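Local coordinates for hypothetical glycoside hydrolase (Parabacteroides distasonis, PDB 3TAW), which is probably a glycoside hydrolase-like enzyme of the beta-fructosidase clan, whose members fold as five-bladed beta-propellers, at residues A[165-168]-A[169-173]; A[239-242]-A[243-247]. All blocks are in the same frame, centred on the assembly; numbering follows the deposited sequence.

Interaction 1: residues A[165-168]-A[169-173]. With EDO (1,2-ethanediol), chain L.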
loop_
_atom_site.group_PDB
_atom_site.type_symbol
_atom_site.label_atom_id
_atom_site.label_comp_id
_atom_site.label_asym_id
_atom_site.label_seq_id
_atom_site.Cartn_x
_atom_site.Cartn_y
_atom_site.Cartn_z
ATOM N N LYS A 165 -7.638 12.480 15.875
ATOM C CA LYS A 165 -8.474 13.606 16.315
ATOM C C LYS A 165 -9.965 13.479 15.970
ATOM O O LYS A 165 -10.810 13.967 16.729
ATOM C CB LYS A 165 -7.946 14.933 15.745
ATOM C CG LYS A 165 -6.530 15.287 16.194
ATOM C CD LYS A 165 -6.238 16.782 15.966
ATOM C CE LYS A 165 -4.811 17.152 16.310
ATOM N NZ LYS A 165 -3.831 16.546 15.353
ATOM N N ALA A 166 -10.266 12.869 14.824
ATOM C CA ALA A 166 -11.622 12.876 14.232
ATOM C C ALA A 166 -12.690 12.446 15.219
ATOM O O ALA A 166 -12.535 11.450 15.920
ATOM C CB ALA A 166 -11.681 11.975 12.994
ATOM N N TYR A 167 -13.782 13.211 15.244
ATOM C CA TYR A 167 -14.970 12.890 16.047
ATOM C C TYR A 167 -14.592 12.595 17.492
ATOM O O TYR A 167 -14.945 11.544 18.040
ATOM C CB TYR A 167 -15.730 11.710 15.442
ATOM C CG TYR A 167 -15.939 11.817 13.950
ATOM C CD1 TYR A 167 -16.755 12.812 13.388
ATOM C CD2 TYR A 167 -15.320 10.925 13.091
ATOM C CE1 TYR A 167 -16.931 12.890 11.995
ATOM C CE2 TYR A 167 -15.504 10.991 11.736
ATOM C CZ TYR A 167 -16.288 11.965 11.187
ATOM O OH TYR A 167 -16.416 11.974 9.816
ATOM N N ASN A 168 -13.820 13.508 18.072
ATOM C CA ASN A 168 -13.386 13.396 19.456
ATOM C C ASN A 168 -12.617 12.095 19.733
ATOM O O ASN A 168 -12.727 11.513 20.821
ATOM C CB ASN A 168 -14.601 13.544 20.394
ATOM C CG ASN A 168 -15.297 14.897 20.242
ATOM O OD1 ASN A 168 -16.497 14.969 19.977
ATOM N ND2 ASN A 168 -14.539 15.977 20.403
ATOM N N GLY A 169 -11.822 11.655 18.757
ATOM C CA GLY A 169 -10.995 10.466 18.927
ATOM C C GLY A 169 -11.726 9.140 18.836
ATOM O O GLY A 169 -11.212 8.119 19.276
ATOM N N LYS A 170 -12.916 9.150 18.245
ATOM C CA LYS A 170 -13.756 7.955 18.192
ATOM C C LYS A 170 -13.024 6.706 17.691
ATOM O O LYS A 170 -13.206 5.623 18.240
ATOM C CB LYS A 170 -14.991 8.205 17.321
ATOM C CG LYS A 170 -15.967 7.029 17.291
ATOM C CD LYS A 170 -17.332 7.436 16.727
ATOM C CE LYS A 170 -18.341 6.268 16.763
ATOM N NZ LYS A 170 -19.719 6.751 16.403
ATOM N N PHE A 171 -12.196 6.862 16.664
ATOM C CA PHE A 171 -11.535 5.724 16.029
ATOM C C PHE A 171 -10.062 5.586 16.373
ATOM O O PHE A 171 -9.380 4.766 15.768
ATOM C CB PHE A 171 -11.713 5.822 14.518
ATOM C CG PHE A 171 -13.147 5.806 14.106
ATOM C CD1 PHE A 171 -13.854 4.607 14.091
ATOM C CD2 PHE A 171 -13.807 6.980 13.777
ATOM C CE1 PHE A 171 -15.197 4.571 13.732
ATOM C CE2 PHE A 171 -15.143 6.963 13.416
ATOM C CZ PHE A 171 -15.849 5.744 13.405
ATOM N N LYS A 172 -9.580 6.361 17.352
ATOM C CA LYS A 172 -8.139 6.410 17.649
ATOM C C LYS A 172 -7.554 5.069 18.130
ATOM O O LYS A 172 -6.352 4.835 17.998
ATOM C CB LYS A 172 -7.823 7.530 18.656
ATOM C CG LYS A 172 -8.121 7.194 20.092
ATOM C CD LYS A 172 -7.969 8.422 21.003
ATOM C CE LYS A 172 -8.126 8.044 22.457
ATOM N NZ LYS A 172 -7.040 7.107 22.899
ATOM N N ASP A 173 -8.402 4.185 18.641
ATOM C CA ASP A 173 -7.965 2.884 19.136
ATOM C C ASP A 173 -8.554 1.721 18.325
ATOM O O ASP A 173 -8.488 0.573 18.729
ATOM C CB ASP A 173 -8.320 2.763 20.631
ATOM C CG ASP A 173 -7.578 3.787 21.485
ATOM O OD1 ASP A 173 -6.356 3.940 21.310
ATOM O OD2 ASP A 173 -8.207 4.425 22.358
HETATM C C1 EDO L . -2.702 6.299 20.573
HETATM O O1 EDO L . -2.517 7.026 19.349
HETATM C C2 EDO L . -4.128 6.448 21.084
HETATM O O2 EDO L . -4.432 7.803 21.416
HETATM O O HOH W 1 -11.288 9.109 15.252
#
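Tyr-167 and Phe-171 meet on one side of a tight turn whose backbone is tied mainly by main-chain bonds. Three successive residues, Tyr-167 to Gly-169, have positive phi, from 51° to 76°, which makes this a short left-handed helical turn. Its bonds reach back three and four residues. Gly-169 N donates to Lys-165 O at 3.2 Å, arriving from above the carbonyl plane, with a weak second bond to Ala-166 O. Lys-170 N is shared between Ala-166 O (3.3 Å), which it meets almost head-on, and Tyr-167 O (3.1 Å), which it approaches from well above the carbonyl plane. A type I turn, Gly-169 to Lys-172, follows directly and is closed by Lys-172 N donating to Gly-169 O.

One water joins the two turns: it donates to Ala-166 O at 2.7 Å and accepts from Phe-171 N at 2.8 Å. Ala-166 O thus receives three donors, one of them weak.

Among apolar contacts, Tyr-167 CD2 touches the edge of the Phe-171 ring at CE2 (4.0 Å), the two side chains lying aslant. With CG anti to the backbone N (chi1 -176°), Lys-170 places that carbon over the centre of the Phe-171 ring, while its NZ continues to Gly-227 O. Leu-223 touches both rings, and Tyr-167 OH bonds to Pro-221 O.

The charged pair is Lys-172 and Asp-173: NZ meets OD2 on its syn side at 3.0 Å and also bonds weakly to the 1,2-ethanediol. Arg-144 takes the other carboxylate oxygen.

Backbone donors and the bridging water therefore fix the left-handed turn, while the aromatic pair fastens it to the 220-229 region and Asp-173, held between two cations, is probably kept ionised.

Interaction 2: residues A[239-242]-A[243-247]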
loop_
_atom_site.group_PDB
_atom_site.type_symbol
_atom_site.label_atom_id
_atom_site.label_comp_id
_atom_site.label_asym_id
_atom_site.label_seq_id
_atom_site.Cartn_x
_atom_site.Cartn_y
_atom_site.Cartn_z
ATOM N N TYR A 239 -16.613 -14.334 -5.623
ATOM C CA TYR A 239 -15.530 -13.663 -6.338
ATOM C C TYR A 239 -14.230 -13.840 -5.592
ATOM O O TYR A 239 -14.220 -14.281 -4.453
ATOM C CB TYR A 239 -15.832 -12.168 -6.509
ATOM C CG TYR A 239 -17.034 -11.885 -7.389
ATOM C CD1 TYR A 239 -18.343 -11.965 -6.886
ATOM C CD2 TYR A 239 -16.879 -11.548 -8.724
ATOM C CE1 TYR A 239 -19.441 -11.698 -7.706
ATOM C CE2 TYR A 239 -17.967 -11.305 -9.549
ATOM C CZ TYR A 239 -19.249 -11.359 -9.031
ATOM O OH TYR A 239 -20.317 -11.108 -9.866
ATOM N N PHE A 240 -13.136 -13.473 -6.246
ATOM C CA PHE A 240 -11.791 -13.590 -5.658
ATOM C C PHE A 240 -11.632 -12.732 -4.408
ATOM O O PHE A 240 -10.818 -13.062 -3.534
ATOM C CB PHE A 240 -10.714 -13.212 -6.677
ATOM C CG PHE A 240 -10.676 -11.749 -7.002
ATOM C CD1 PHE A 240 -11.565 -11.213 -7.923
ATOM C CD2 PHE A 240 -9.767 -10.907 -6.378
ATOM C CE1 PHE A 240 -11.555 -9.863 -8.213
ATOM C CE2 PHE A 240 -9.735 -9.556 -6.659
ATOM C CZ PHE A 240 -10.658 -9.025 -7.572
ATOM N N ASP A 241 -12.368 -11.619 -4.350
ATOM C CA ASP A 241 -12.363 -10.733 -3.191
ATOM C C ASP A 241 -13.565 -10.991 -2.289
ATOM O O ASP A 241 -14.432 -10.150 -2.140
ATOM C CB ASP A 241 -12.277 -9.264 -3.630
ATOM C CG ASP A 241 -13.410 -8.831 -4.571
ATOM O OD1 ASP A 241 -14.080 -9.685 -5.229
ATOM O OD2 ASP A 241 -13.605 -7.586 -4.688
ATOM N N SER A 242 -13.545 -12.159 -1.656
ATOM C CA SER A 242 -14.667 -12.713 -0.914
ATOM C C SER A 242 -14.442 -12.746 0.593
ATOM O O SER A 242 -15.400 -12.965 1.352
ATOM C CB SER A 242 -14.987 -14.122 -1.451
ATOM O OG SER A 242 -13.800 -14.880 -1.740
ATOM N N GLN A 243 -13.199 -12.545 1.044
ATOM C CA GLN A 243 -12.923 -12.397 2.472
ATOM C C GLN A 243 -12.422 -11.020 2.862
ATOM O O GLN A 243 -12.768 -10.521 3.936
ATOM C CB GLN A 243 -11.942 -13.465 2.975
ATOM C CG GLN A 243 -11.840 -13.470 4.502
ATOM C CD GLN A 243 -10.912 -14.553 5.034
ATOM O OE1 GLN A 243 -9.912 -14.259 5.694
ATOM N NE2 GLN A 243 -11.239 -15.796 4.757
ATOM N N LEU A 244 -11.574 -10.433 2.017
ATOM C CA LEU A 244 -11.031 -9.083 2.264
ATOM C C LEU A 244 -11.023 -8.277 0.982
ATOM O O LEU A 244 -10.910 -8.836 -0.110
ATOM C CB LEU A 244 -9.598 -9.127 2.827
ATOM C CG LEU A 244 -9.340 -9.899 4.123
ATOM C CD1 LEU A 244 -7.819 -10.026 4.347
ATOM C CD2 LEU A 244 -10.061 -9.276 5.328
ATOM N N THR A 245 -11.154 -6.961 1.148
ATOM C CA THR A 245 -10.980 -5.966 0.067
ATOM C C THR A 245 -10.043 -4.866 0.595
ATOM O O THR A 245 -10.480 -3.897 1.235
ATOM C CB THR A 245 -12.307 -5.330 -0.369
ATOM O OG1 THR A 245 -12.979 -4.797 0.776
ATOM C CG2 THR A 245 -13.211 -6.362 -1.053
ATOM N N GLU A 246 -8.748 -5.049 0.363
ATOM C CA GLU A 246 -7.727 -4.241 1.027
ATOM C C GLU A 246 -7.066 -3.281 0.037
ATOM O O GLU A 246 -6.458 -3.701 -0.973
ATOM C CB GLU A 246 -6.678 -5.135 1.700
ATOM C CG GLU A 246 -5.634 -4.372 2.472
ATOM C CD GLU A 246 -4.868 -5.223 3.461
ATOM O OE1 GLU A 246 -4.877 -6.467 3.296
ATOM O OE2 GLU A 246 -4.288 -4.643 4.407
ATOM N N CYS A 247 -7.174 -1.991 0.329
ATOM C CA CYS A 247 -6.679 -0.971 -0.574
ATOM C C CYS A 247 -5.197 -1.181 -0.912
ATOM O O CYS A 247 -4.426 -1.655 -0.095
ATOM C CB CYS A 247 -6.904 0.407 0.023
ATOM S SG CYS A 247 -8.637 0.830 0.162
#
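Asp-241 OD2 is gripped by two groups from other parts of the chain, a salt bridge from Arg-299 NH2 and a hydrogen bond with Tyr-262 OH, and toward the following strand it lies 3.9 Å from the methyl carbon CG2 of Thr-245. That methyl also touches Asp-241 CB, at 4.0 Å, and the same CB lies 3.8 Å from Leu-244 O; no hydrogen bond spans this local contact. The other carboxylate oxygen, OD1, pairs with Arg-236 and sits 3.9 Å above the Phe-240 ring, toward its rim. With CG between the backbone N and the carbonyl carbon (chi1 57°), the carboxylate is directed so that OD1 reaches over that ring. Tyr-262 serves twice, since it also packs against Thr-245.

A second polar knot holds the chain just before the strand. Ser-242 OG donates to Tyr-239 O at 2.8 Å, nearly in line with the carbonyl, and accepts from Glu-267 N. The extended side chain of Gln-243 carries its amide to Lys-265 and Glu-267, OE1 bonding to the lysine and NE2 to the glutamate. Gln-243 and Leu-244 both face Lys-265, a classic beta bulge at the start of strand 244-254.

Two arginines and a tyrosine hydroxyl thus satisfy a buried carboxylate, and would be expected to stabilise its anionic form beside an apolar methyl.

In the fold
Both contacts are local and precede or open strands of one mixed sheet: 165-173 forms turns ahead of strand 179-186, whereas 239-247 runs directly into strand 244-254 through a bulge; these two strands pair in parallel. Interaction 1 lies at the periphery, about 23 Å from the chain centre to its own centre; interaction 2 is buried and about 15 Å from it. Their centres are about 26 Å apart and their nearest atoms about 15 Å, so they do not touch. The 1,2-ethanediol at interaction 1, also bonded to Glu-164 and Asn-112, probably comes from the crystallisation liquor. The magnesium ion is bound elsewhere, at Asn-355 and Phe-356.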